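Local coordinates for protein ribonucleoside-diphosphate reductase (Pseudomonas aeruginosa, PDB 5IM3) that probably reduces ribonucleoside diphosphates to deoxyribonucleotides for DNA synthesis, using thioredoxin as reductant, and binds dATP as an allosteric enzyme, at residues T588-N593 with I766-P771; D871-L876 with L900-Y905; Q369-Y374 with V601-S606; R632-V637 with V658-M663. One frame throughout, in Å; residues are numbered along the deposited sequence.

In the fold
All four contacts lie in the barrel domain, about 17 to 19 Å from the centre of the chain. Contacts 3 and 4 share one sheet. Strands 600-608 and 659-663 are parallel neighbours there, and the two centres are about 9 Å apart. The centre of contact 1 is about 8, 10 and 11 Å from the centres of contacts 2, 3 and 4, and contact 1 touches all three. Contact 3 opens first along the chain, and its segments alternate with those of contact 1. Contact 4 nests inside the loop closed by contact 1, and contact 2 comes last. The set joins the disulfide-bearing segments to loops 588-593, 766-771 and 871-876, probably near the active site as in this family.

Contact 1. Residues T588-N593 with I766-P771; sequences TEITLN and IMAIAP
E589 meets A770 because its side chain folds back. A chi1 of 83° puts CG between the backbone N and the carbonyl carbon, and chi2 bends the chain again, so the carboxylate comes alongside the methyl group. E589 OE2 lies 3.3 Å from A770 CB. Nearer the backbone, E589 CB is 3.3 Å from the carbonyl oxygen of I769, I769 O. I590 also bends at chi2, and its CD1 end comes within 3.7 Å of A768 CB. The same methyl, A768 CB, is 3.7 Å from the backbone oxygen E589 O. Neither segment is a regular strand, and no hydrogen bond joins them directly. A873 links them indirectly, through backbone hydrogen bonds to E589 and I769. The side chain of I590 also rests on C602 and L604 of strand 600-608. The 588-593 segment is consistent with the finger loop that enters the barrel in this family. Both carboxylate oxygens of E589 are hydrogen-bonded outside the contact. Those partners, not 766-771, therefore hold the carboxylate, while across this contact it meets the methyl of A770.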
loop_
_atom_site.group_PDB
_atom_site.type_symbol
_atom_site.label_atom_id
_atom_site.label_comp_id
_atom_site.label_asym_id
_atom_site.label_seq_id
_atom_site.Cartn_x
_atom_site.Cartn_y
_atom_site.Cartn_z
ATOM N N THR A 588 4.666 37.312 2.393
ATOM C CA THR A 588 4.033 37.105 3.700
ATOM C C THR A 588 4.789 37.768 4.848
ATOM O O THR A 588 4.803 37.244 5.960
ATOM C CB THR A 588 3.837 35.611 4.004
ATOM O OG1 THR A 588 5.087 35.013 4.369
ATOM C CG2 THR A 588 3.247 34.891 2.797
ATOM N N GLU A 589 5.404 38.932 4.616
ATOM C CA GLU A 589 6.019 39.704 5.689
ATOM C C GLU A 589 5.471 41.122 5.800
ATOM O O GLU A 589 5.875 41.854 6.711
ATOM C CB GLU A 589 7.545 39.764 5.512
ATOM C CG GLU A 589 8.070 40.845 4.552
ATOM C CD GLU A 589 7.833 40.516 3.095
ATOM O OE1 GLU A 589 7.163 39.502 2.804
ATOM O OE2 GLU A 589 8.329 41.272 2.236
ATOM N N ILE A 590 4.566 41.526 4.912
ATOM C CA ILE A 590 4.059 42.893 4.854
ATOM C C ILE A 590 2.617 42.904 5.343
ATOM O O ILE A 590 1.830 42.013 5.005
ATOM C CB ILE A 590 4.163 43.451 3.421
ATOM C CG1 ILE A 590 5.616 43.389 2.936
ATOM C CG2 ILE A 590 3.626 44.869 3.352
ATOM C CD1 ILE A 590 6.594 44.199 3.777
ATOM N N THR A 591 2.269 43.928 6.141
ATOM C CA THR A 591 0.916 44.067 6.691
ATOM C C THR A 591 0.526 45.544 6.584
ATOM O O THR A 591 0.659 46.315 7.537
ATOM C CB THR A 591 0.828 43.562 8.133
ATOM O OG1 THR A 591 1.779 44.255 8.950
ATOM C CG2 THR A 591 1.102 42.068 8.203
ATOM N N LEU A 592 0.033 45.929 5.407
ATOM C CA LEU A 592 -0.355 47.301 5.117
ATOM C C LEU A 592 -1.816 47.355 4.683
ATOM O O LEU A 592 -2.357 46.389 4.138
ATOM C CB LEU A 592 0.533 47.898 4.018
ATOM C CG LEU A 592 2.034 47.970 4.312
ATOM C CD1 LEU A 592 2.790 48.422 3.070
ATOM C CD2 LEU A 592 2.319 48.902 5.479
ATOM N N ASN A 593 -2.447 48.505 4.923
ATOM C CA ASN A 593 -3.845 48.700 4.563
ATOM C C ASN A 593 -4.020 48.813 3.052
ATOM O O ASN A 593 -3.140 49.289 2.332
ATOM C CB ASN A 593 -4.402 49.964 5.219
ATOM C CG ASN A 593 -4.485 49.858 6.725
ATOM O OD1 ASN A 593 -4.406 48.769 7.292
ATOM N ND2 ASN A 593 -4.657 50.997 7.386
ATOM N N ILE A 766 7.843 50.503 9.847
ATOM C CA ILE A 766 9.295 50.627 9.789
ATOM C C ILE A 766 9.956 49.322 9.360
ATOM O O ILE A 766 10.842 49.316 8.500
ATOM C CB ILE A 766 9.876 51.099 11.140
ATOM C CG1 ILE A 766 9.060 52.242 11.752
ATOM C CG2 ILE A 766 11.318 51.537 10.942
ATOM C CD1 ILE A 766 9.218 53.549 11.050
ATOM N N MET A 767 9.558 48.207 9.969
ATOM C CA MET A 767 10.335 46.977 9.922
ATOM C C MET A 767 9.553 45.840 9.280
ATOM O O MET A 767 8.345 45.699 9.489
ATOM C CB MET A 767 10.759 46.567 11.326
ATOM C CG MET A 767 11.496 47.658 12.070
ATOM S SD MET A 767 11.538 47.333 13.830
ATOM C CE MET A 767 12.678 45.953 13.867
ATOM N N ALA A 768 10.270 45.028 8.506
ATOM C CA ALA A 768 9.735 43.803 7.930
ATOM C C ALA A 768 10.915 42.964 7.469
ATOM O O ALA A 768 11.833 43.491 6.833
ATOM C CB ALA A 768 8.790 44.100 6.763
ATOM N N ILE A 769 10.901 41.676 7.798
ATOM C CA ILE A 769 11.980 40.763 7.434
ATOM C C ILE A 769 11.515 39.987 6.209
ATOM O O ILE A 769 10.701 39.066 6.307
ATOM C CB ILE A 769 12.363 39.834 8.589
ATOM C CG1 ILE A 769 12.835 40.649 9.795
ATOM C CG2 ILE A 769 13.461 38.866 8.152
ATOM C CD1 ILE A 769 13.127 39.804 11.032
ATOM N N ALA A 770 12.042 40.357 5.055
ATOM C CA ALA A 770 11.727 39.751 3.778
ATOM C C ALA A 770 12.841 38.813 3.344
ATOM O O ALA A 770 13.957 38.874 3.870
ATOM C CB ALA A 770 11.528 40.836 2.716
ATOM N N PRO A 771 12.577 37.922 2.389
ATOM C CA PRO A 771 13.669 37.123 1.822
ATOM C C PRO A 771 14.724 38.030 1.207
ATOM O O PRO A 771 14.440 39.155 0.791
ATOM C CB PRO A 771 12.970 36.260 0.764
ATOM C CG PRO A 771 11.538 36.209 1.207
ATOM C CD PRO A 771 11.273 37.548 1.819
#

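Contact 2. Residues D871-L876 with L900-Y905; sequences DQAQSL and LKTTYY
The Y904 ring lies close to S875 and L876. S875 CB approaches it obliquely, 3.9 Å from Y904 CD2. On one face sits the next tyrosine, with Y905 CD2 over the ring centre and 3.6 Å above the plane. W562 meets both tyrosine rings edge-to-face. The backbone fixes the root of Y904: its N donates to the carbonyl oxygen of L876, Y904 N to L876 O being 2.9 Å. The donor stands above the carbonyl plane, 42° out of it, and the N-H points only roughly at the oxygen. K901 holds 871-876 near its start. Its chain is extended beyond CG and runs along the backbone, so that K901 NZ donates to Q872 O at 2.9 Å. Between these two bonds, A873 CB packs against the base of K901 and lies 3.6 Å from T902 OG1. That hydroxyl bonds outside the contact, to T588 O. L876 and L900 cross at about a right angle, with L876 CD2 3.6 Å from L900 CD1, and both pack on A863 of helix 856-866. D871 ties its segment to 766-771: its carboxylate accepts the backbone N-H groups of I766 and M767. S875 OG bonds to C587 O, so segment 871-876 adjoins the loop that is probably the finger loop of the barrel. Two successive tyrosines beside that loop are consistent with the radical-transfer route of class I ribonucleotide reductases, where such a pair leads to an active-site cysteine.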
loop_
_atom_site.group_PDB
_atom_site.type_symbol
_atom_site.label_atom_id
_atom_site.label_comp_id
_atom_site.label_asym_id
_atom_site.label_seq_id
_atom_site.Cartn_x
_atom_site.Cartn_y
_atom_site.Cartn_z
ATOM N N ASP A 871 6.829 45.904 13.569
ATOM C CA ASP A 871 5.469 46.402 13.381
ATOM C C ASP A 871 4.747 45.694 12.240
ATOM O O ASP A 871 3.519 45.584 12.277
ATOM C CB ASP A 871 5.464 47.920 13.153
ATOM C CG ASP A 871 6.577 48.391 12.235
ATOM O OD1 ASP A 871 7.258 47.546 11.622
ATOM O OD2 ASP A 871 6.770 49.618 12.130
ATOM N N GLN A 872 5.468 45.199 11.243
ATOM C CA GLN A 872 4.887 44.384 10.182
ATOM C C GLN A 872 5.100 42.908 10.529
ATOM O O GLN A 872 4.763 42.525 11.654
ATOM C CB GLN A 872 5.455 44.817 8.832
ATOM C CG GLN A 872 5.295 46.296 8.531
ATOM C CD GLN A 872 5.360 46.593 7.045
ATOM O OE1 GLN A 872 4.590 46.043 6.255
ATOM N NE2 GLN A 872 6.284 47.459 6.657
ATOM N N ALA A 873 5.629 42.071 9.644
ATOM C CA ALA A 873 5.768 40.642 9.908
ATOM C C ALA A 873 7.149 40.196 9.430
ATOM O O ALA A 873 8.068 41.004 9.263
ATOM C CB ALA A 873 4.617 39.869 9.248
ATOM N N GLN A 874 7.312 38.889 9.216
ATOM C CA GLN A 874 8.573 38.337 8.742
ATOM C C GLN A 874 8.306 37.067 7.949
ATOM O O GLN A 874 7.476 36.242 8.345
ATOM C CB GLN A 874 9.526 38.042 9.911
ATOM C CG GLN A 874 8.937 37.165 10.998
ATOM C CD GLN A 874 9.757 37.184 12.276
ATOM O OE1 GLN A 874 10.947 36.859 12.275
ATOM N NE2 GLN A 874 9.123 37.575 13.376
ATOM N N SER A 875 9.011 36.921 6.828
ATOM C CA SER A 875 8.891 35.722 6.005
ATOM C C SER A 875 9.542 34.545 6.718
ATOM O O SER A 875 10.759 34.539 6.938
ATOM C CB SER A 875 9.539 35.949 4.644
ATOM O OG SER A 875 8.921 37.023 3.972
ATOM N N LEU A 876 8.740 33.547 7.070
ATOM C CA LEU A 876 9.179 32.460 7.942
ATOM C C LEU A 876 8.964 31.125 7.241
ATOM O O LEU A 876 7.858 30.576 7.265
ATOM C CB LEU A 876 8.431 32.501 9.269
ATOM C CG LEU A 876 8.926 31.506 10.320
ATOM C CD1 LEU A 876 10.364 31.814 10.720
ATOM C CD2 LEU A 876 8.012 31.523 11.532
ATOM N N LEU A 900 2.624 34.681 16.200
ATOM C CA LEU A 900 3.151 34.957 14.872
ATOM C C LEU A 900 2.052 35.498 13.968
ATOM O O LEU A 900 0.884 35.111 14.074
ATOM C CB LEU A 900 3.765 33.696 14.263
ATOM C CG LEU A 900 5.095 33.220 14.857
ATOM C CD1 LEU A 900 5.538 31.948 14.159
ATOM C CD2 LEU A 900 6.178 34.288 14.749
ATOM N N LYS A 901 2.433 36.414 13.080
ATOM C CA LYS A 901 1.494 36.986 12.127
ATOM C C LYS A 901 1.396 36.175 10.846
ATOM O O LYS A 901 0.313 36.095 10.257
ATOM C CB LYS A 901 1.901 38.425 11.785
ATOM C CG LYS A 901 1.911 39.369 12.974
ATOM C CD LYS A 901 2.181 40.796 12.536
ATOM C CE LYS A 901 2.200 41.751 13.717
ATOM N NZ LYS A 901 2.475 43.141 13.278
ATOM N N THR A 902 2.494 35.568 10.402
ATOM C CA THR A 902 2.516 34.879 9.121
ATOM C C THR A 902 3.414 33.654 9.199
ATOM O O THR A 902 4.329 33.575 10.024
ATOM C CB THR A 902 3.019 35.798 7.999
ATOM O OG1 THR A 902 4.276 36.371 8.383
ATOM C CG2 THR A 902 2.017 36.907 7.711
ATOM N N THR A 903 3.135 32.698 8.320
ATOM C CA THR A 903 4.080 31.648 7.980
ATOM C C THR A 903 4.191 31.607 6.465
ATOM O O THR A 903 3.327 32.114 5.746
ATOM C CB THR A 903 3.675 30.261 8.524
ATOM O OG1 THR A 903 2.529 29.768 7.815
ATOM C CG2 THR A 903 3.367 30.327 10.015
ATOM N N TYR A 904 5.270 30.997 5.989
ATOM C CA TYR A 904 5.614 31.041 4.576
ATOM C C TYR A 904 5.653 29.618 4.026
ATOM O O TYR A 904 4.755 28.821 4.316
ATOM C CB TYR A 904 6.954 31.775 4.407
ATOM C CG TYR A 904 7.265 32.313 3.022
ATOM C CD1 TYR A 904 6.287 32.406 2.040
ATOM C CD2 TYR A 904 8.554 32.722 2.701
ATOM C CE1 TYR A 904 6.585 32.894 0.781
ATOM C CE2 TYR A 904 8.860 33.205 1.446
ATOM C CZ TYR A 904 7.876 33.291 0.492
ATOM O OH TYR A 904 8.188 33.778 -0.757
ATOM N N TYR A 905 6.677 29.279 3.246
ATOM C CA TYR A 905 6.773 27.940 2.683
ATOM C C TYR A 905 6.884 26.889 3.778
ATOM O O TYR A 905 7.477 27.116 4.835
ATOM C CB TYR A 905 7.990 27.820 1.770
ATOM C CG TYR A 905 7.855 28.495 0.430
ATOM C CD1 TYR A 905 7.121 27.909 -0.590
ATOM C CD2 TYR A 905 8.485 29.704 0.175
ATOM C CE1 TYR A 905 7.004 28.517 -1.822
ATOM C CE2 TYR A 905 8.375 30.319 -1.053
ATOM C CZ TYR A 905 7.637 29.723 -2.048
ATOM O OH TYR A 905 7.528 30.340 -3.274
#

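Contact 3. Residues Q369-Y374 with V601-S606; sequences QLSSCY and VCNLGS
C602 and C373 are joined by a disulfide, with C373 SG 2.0 Å from C602 SG. In one of its two modelled conformers C373 carries its sulfur anti to the backbone N (chi1 166°), which brings it to C602; the finer geometry of the bridge is therefore doubtful. The backbones also pair at this point: C602 N donates to C373 O at 2.9 Å, in a nearly straight bond of 168°. The two cysteines are probably the redox pair of the family; in the conformer described they are oxidised, the state expected after a turnover. S371 lies beyond them. Its CB packs on V601, 3.6 Å from V601 CG1. Its hydroxyl approaches the amide oxygen of N603 in the carbonyl plane, but S371 OG to N603 OD1 is only 2.5 Å, so the exact geometry is doubtful. N652 ND2 also bonds to that oxygen. A water bridges L370 O and L604 N. V601 lies side by side with the Y374 ring, as the antiparallel non-hydrogen-bonded pair. In the sheet, strand 373-377 lies between antiparallel 600-608 and parallel 401-405, while helix 646-655 packs on V601 and helix 620-640 on S371.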
loop_
_atom_site.group_PDB
_atom_site.type_symbol
_atom_site.label_atom_id
_atom_site.label_comp_id
_atom_site.label_asym_id
_atom_site.label_seq_id
_atom_site.Cartn_x
_atom_site.Cartn_y
_atom_site.Cartn_z
ATOM N N GLN A 369 11.875 52.315 -11.071
ATOM C CA GLN A 369 11.024 51.431 -10.279
ATOM C C GLN A 369 11.844 50.951 -9.086
ATOM O O GLN A 369 12.544 49.939 -9.151
ATOM C CB GLN A 369 10.519 50.272 -11.128
ATOM C CG GLN A 369 9.615 49.302 -10.391
ATOM C CD GLN A 369 8.150 49.495 -10.723
ATOM O OE1 GLN A 369 7.730 50.564 -11.183
ATOM N NE2 GLN A 369 7.359 48.451 -10.495
ATOM N N LEU A 370 11.752 51.690 -7.977
ATOM C CA LEU A 370 12.524 51.383 -6.777
ATOM C C LEU A 370 11.834 50.390 -5.853
ATOM O O LEU A 370 12.507 49.768 -5.023
ATOM C CB LEU A 370 12.819 52.671 -5.999
ATOM C CG LEU A 370 13.607 53.732 -6.769
ATOM C CD1 LEU A 370 13.873 54.938 -5.887
ATOM C CD2 LEU A 370 14.911 53.166 -7.307
ATOM N N SER A 371 10.519 50.229 -5.973
ATOM C CA SER A 371 9.768 49.257 -5.195
ATOM C C SER A 371 8.918 48.432 -6.146
ATOM O O SER A 371 8.319 48.974 -7.081
ATOM C CB SER A 371 8.879 49.941 -4.151
ATOM O OG SER A 371 9.644 50.776 -3.300
ATOM N N SER A 372 8.863 47.121 -5.908
ATOM C CA SER A 372 8.167 46.223 -6.822
ATOM C C SER A 372 7.290 45.219 -6.079
ATOM O O SER A 372 7.074 44.105 -6.564
ATOM C CB SER A 372 9.167 45.487 -7.715
ATOM O OG SER A 372 10.018 44.655 -6.945
ATOM N N CYS A 373 6.771 45.608 -4.909
ATOM C CA CYS A 373 5.964 44.756 -4.039
ATOM C C CYS A 373 4.684 45.501 -3.687
ATOM O O CYS A 373 4.746 46.631 -3.193
ATOM C CB CYS A 373 6.749 44.394 -2.766
ATOM S SG CYS A 373 5.815 43.672 -1.351
ATOM N N TYR A 374 3.530 44.877 -3.937
ATOM C CA TYR A 374 2.256 45.568 -3.771
ATOM C C TYR A 374 1.208 44.657 -3.151
ATOM O O TYR A 374 1.259 43.433 -3.291
ATOM C CB TYR A 374 1.714 46.086 -5.112
ATOM C CG TYR A 374 2.730 46.816 -5.954
ATOM C CD1 TYR A 374 2.937 48.179 -5.804
ATOM C CD2 TYR A 374 3.481 46.138 -6.899
ATOM C CE1 TYR A 374 3.867 48.844 -6.578
ATOM C CE2 TYR A 374 4.407 46.788 -7.672
ATOM C CZ TYR A 374 4.600 48.140 -7.510
ATOM O OH TYR A 374 5.531 48.775 -8.290
ATOM N N VAL A 601 2.451 49.684 -1.056
ATOM C CA VAL A 601 3.742 49.496 -1.706
ATOM C C VAL A 601 4.767 49.145 -0.635
ATOM O O VAL A 601 4.863 49.837 0.385
ATOM C CB VAL A 601 4.180 50.758 -2.474
ATOM C CG1 VAL A 601 5.380 50.455 -3.359
ATOM C CG2 VAL A 601 3.029 51.323 -3.293
ATOM N N CYS A 602 5.538 48.083 -0.871
ATOM C CA CYS A 602 6.579 47.660 0.060
ATOM C C CYS A 602 7.917 48.232 -0.393
ATOM O O CYS A 602 8.412 47.890 -1.474
ATOM C CB CYS A 602 6.668 46.138 0.156
ATOM S SG CYS A 602 5.136 45.255 -0.248
ATOM N N ASN A 603 8.498 49.094 0.432
ATOM C CA ASN A 603 9.800 49.697 0.170
ATOM C C ASN A 603 10.789 49.091 1.167
ATOM O O ASN A 603 10.680 49.325 2.376
ATOM C CB ASN A 603 9.710 51.218 0.286
ATOM C CG ASN A 603 8.395 51.768 -0.274
ATOM O OD1 ASN A 603 8.185 51.804 -1.487
ATOM N ND2 ASN A 603 7.504 52.196 0.617
ATOM N N LEU A 604 11.748 48.305 0.661
ATOM C CA LEU A 604 12.450 47.322 1.478
ATOM C C LEU A 604 13.964 47.461 1.397
ATOM O O LEU A 604 14.524 47.871 0.376
ATOM C CB LEU A 604 12.080 45.896 1.058
ATOM C CG LEU A 604 10.598 45.548 1.095
ATOM C CD1 LEU A 604 10.375 44.139 0.555
ATOM C CD2 LEU A 604 10.056 45.690 2.511
ATOM N N GLY A 605 14.612 47.075 2.494
ATOM C CA GLY A 605 16.056 46.951 2.585
ATOM C C GLY A 605 16.390 46.147 3.822
ATOM O O GLY A 605 15.541 45.936 4.691
ATOM N N SER A 606 17.643 45.699 3.905
ATOM C CA SER A 606 18.020 44.762 4.958
ATOM C C SER A 606 19.370 45.101 5.568
ATOM O O SER A 606 20.343 45.361 4.854
ATOM C CB SER A 606 18.040 43.328 4.425
ATOM O OG SER A 606 16.718 42.847 4.256
HETATM O O HOH W 1 12.050 48.351 -2.348
#

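Contact 4. Residues R632-V637 with V658-M663; sequences RMLDNV and VGLGIM
L634, on a regular helical turn, passes V658 with their CA atoms 6.2 Å apart, just where V658 leads into strand 659-663. L634 is the side chain that makes the contact. Its CB and V658 CG1 are 3.7 Å apart, so the base of the leucine rests against one branch of the valine. Its chain then runs on: chi2 is 178°, and the CD1 branch is carried past V658 to the strand itself. There L634 CD1 lies 4.0 Å from L660 CB and equally near the L660 backbone N. The two leucine side chains cross at about a right angle. G659 lies between V658 and L660 and has no side chain, and the leucine end comes close to its carbonyl carbon. The helix belongs to a beta-alpha-beta crossover: strand 600-608 leads to helix 620-640, and the chain returns through helix 646-655 to strand 659-663, parallel to the first strand. Parallel strands joined through helices are characteristic of alpha-beta barrels such as this one, and the contact packs one crossover helix on the return strand. Y353 of strand 353-355 touches both leucines and extends the apolar layer. D635, beside L634 on the helix, turns its carboxylate to polar partners outside the contact. It bonds N763 and forms salt bridges with R656, R707 and R762.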
loop_
_atom_site.group_PDB
_atom_site.type_symbol
_atom_site.label_atom_id
_atom_site.label_comp_id
_atom_site.label_asym_id
_atom_site.label_seq_id
_atom_site.Cartn_x
_atom_site.Cartn_y
_atom_site.Cartn_z
ATOM N N ARG A 632 16.536 56.445 6.429
ATOM C CA ARG A 632 16.503 57.621 5.568
ATOM C C ARG A 632 16.477 57.219 4.099
ATOM O O ARG A 632 15.676 57.740 3.315
ATOM C CB ARG A 632 17.702 58.524 5.853
ATOM C CG ARG A 632 17.641 59.854 5.117
ATOM C CD ARG A 632 18.891 60.693 5.348
ATOM N NE ARG A 632 18.753 62.033 4.787
ATOM C CZ ARG A 632 18.248 63.073 5.441
ATOM N NH1 ARG A 632 17.826 62.940 6.692
ATOM N NH2 ARG A 632 18.161 64.256 4.842
ATOM N N MET A 633 17.350 56.289 3.708
ATOM C CA MET A 633 17.357 55.817 2.327
ATOM C C MET A 633 16.002 55.241 1.938
ATOM O O MET A 633 15.516 55.476 0.825
ATOM C CB MET A 633 18.457 54.774 2.140
ATOM C CG MET A 633 19.855 55.328 2.359
ATOM S SD MET A 633 21.126 54.055 2.410
ATOM C CE MET A 633 21.049 53.396 0.749
ATOM N N LEU A 634 15.370 54.490 2.843
ATOM C CA LEU A 634 14.064 53.915 2.534
ATOM C C LEU A 634 13.000 54.998 2.425
ATOM O O LEU A 634 12.107 54.914 1.575
ATOM C CB LEU A 634 13.676 52.881 3.592
ATOM C CG LEU A 634 14.446 51.558 3.552
ATOM C CD1 LEU A 634 14.007 50.638 4.686
ATOM C CD2 LEU A 634 14.277 50.854 2.208
ATOM N N ASP A 635 13.078 56.029 3.269
ATOM C CA ASP A 635 12.127 57.127 3.154
ATOM C C ASP A 635 12.314 57.867 1.836
ATOM O O ASP A 635 11.336 58.312 1.223
ATOM C CB ASP A 635 12.273 58.082 4.337
ATOM C CG ASP A 635 11.049 58.964 4.526
ATOM O OD1 ASP A 635 9.925 58.420 4.564
ATOM O OD2 ASP A 635 11.203 60.197 4.628
ATOM N N ASN A 636 13.563 57.995 1.378
ATOM C CA ASN A 636 13.818 58.609 0.079
ATOM C C ASN A 636 13.196 57.792 -1.047
ATOM O O ASN A 636 12.689 58.355 -2.025
ATOM C CB ASN A 636 15.322 58.754 -0.148
ATOM C CG ASN A 636 15.936 59.874 0.669
ATOM O OD1 ASN A 636 15.343 60.360 1.632
ATOM N ND2 ASN A 636 17.132 60.293 0.281
ATOM N N VAL A 637 13.230 56.462 -0.929
ATOM C CA VAL A 637 12.681 55.603 -1.975
ATOM C C VAL A 637 11.253 56.012 -2.310
ATOM O O VAL A 637 10.832 55.964 -3.471
ATOM C CB VAL A 637 12.761 54.125 -1.544
ATOM C CG1 VAL A 637 11.817 53.261 -2.377
ATOM C CG2 VAL A 637 14.185 53.618 -1.670
ATOM N N VAL A 658 7.772 51.808 5.282
ATOM C CA VAL A 658 8.997 51.186 4.811
ATOM C C VAL A 658 9.122 49.837 5.502
ATOM O O VAL A 658 8.395 49.527 6.446
ATOM C CB VAL A 658 10.249 52.062 5.068
ATOM C CG1 VAL A 658 10.105 53.416 4.370
ATOM C CG2 VAL A 658 10.488 52.250 6.561
ATOM N N GLY A 659 10.057 49.027 5.010
ATOM C CA GLY A 659 10.301 47.718 5.585
ATOM C C GLY A 659 11.777 47.402 5.714
ATOM O O GLY A 659 12.387 46.872 4.783
ATOM N N LEU A 660 12.359 47.729 6.865
ATOM C CA LEU A 660 13.763 47.444 7.141
ATOM C C LEU A 660 13.876 46.062 7.774
ATOM O O LEU A 660 13.322 45.824 8.853
ATOM C CB LEU A 660 14.362 48.508 8.063
ATOM C CG LEU A 660 15.835 48.339 8.446
ATOM C CD1 LEU A 660 16.738 48.535 7.242
ATOM C CD2 LEU A 660 16.216 49.302 9.557
ATOM N N GLY A 661 14.595 45.157 7.106
ATOM C CA GLY A 661 14.786 43.810 7.576
ATOM C C GLY A 661 16.214 43.533 8.001
ATOM O O GLY A 661 17.018 44.448 8.230
ATOM N N ILE A 662 16.537 42.240 8.107
ATOM C CA ILE A 662 17.865 41.790 8.506
ATOM C C ILE A 662 18.279 40.603 7.647
ATOM O O ILE A 662 17.448 39.900 7.064
ATOM C CB ILE A 662 17.922 41.398 10.000
ATOM C CG1 ILE A 662 16.864 40.334 10.315
ATOM C CG2 ILE A 662 17.731 42.630 10.877
ATOM C CD1 ILE A 662 17.010 39.707 11.690
ATOM N N MET A 663 19.591 40.381 7.585
ATOM C CA MET A 663 20.150 39.196 6.952
ATOM C C MET A 663 21.475 38.864 7.620
ATOM O O MET A 663 22.036 39.664 8.375
ATOM C CB MET A 663 20.322 39.385 5.436
ATOM C CG MET A 663 21.153 40.588 5.027
ATOM S SD MET A 663 21.392 40.657 3.237
ATOM C CE MET A 663 22.332 42.169 3.078
#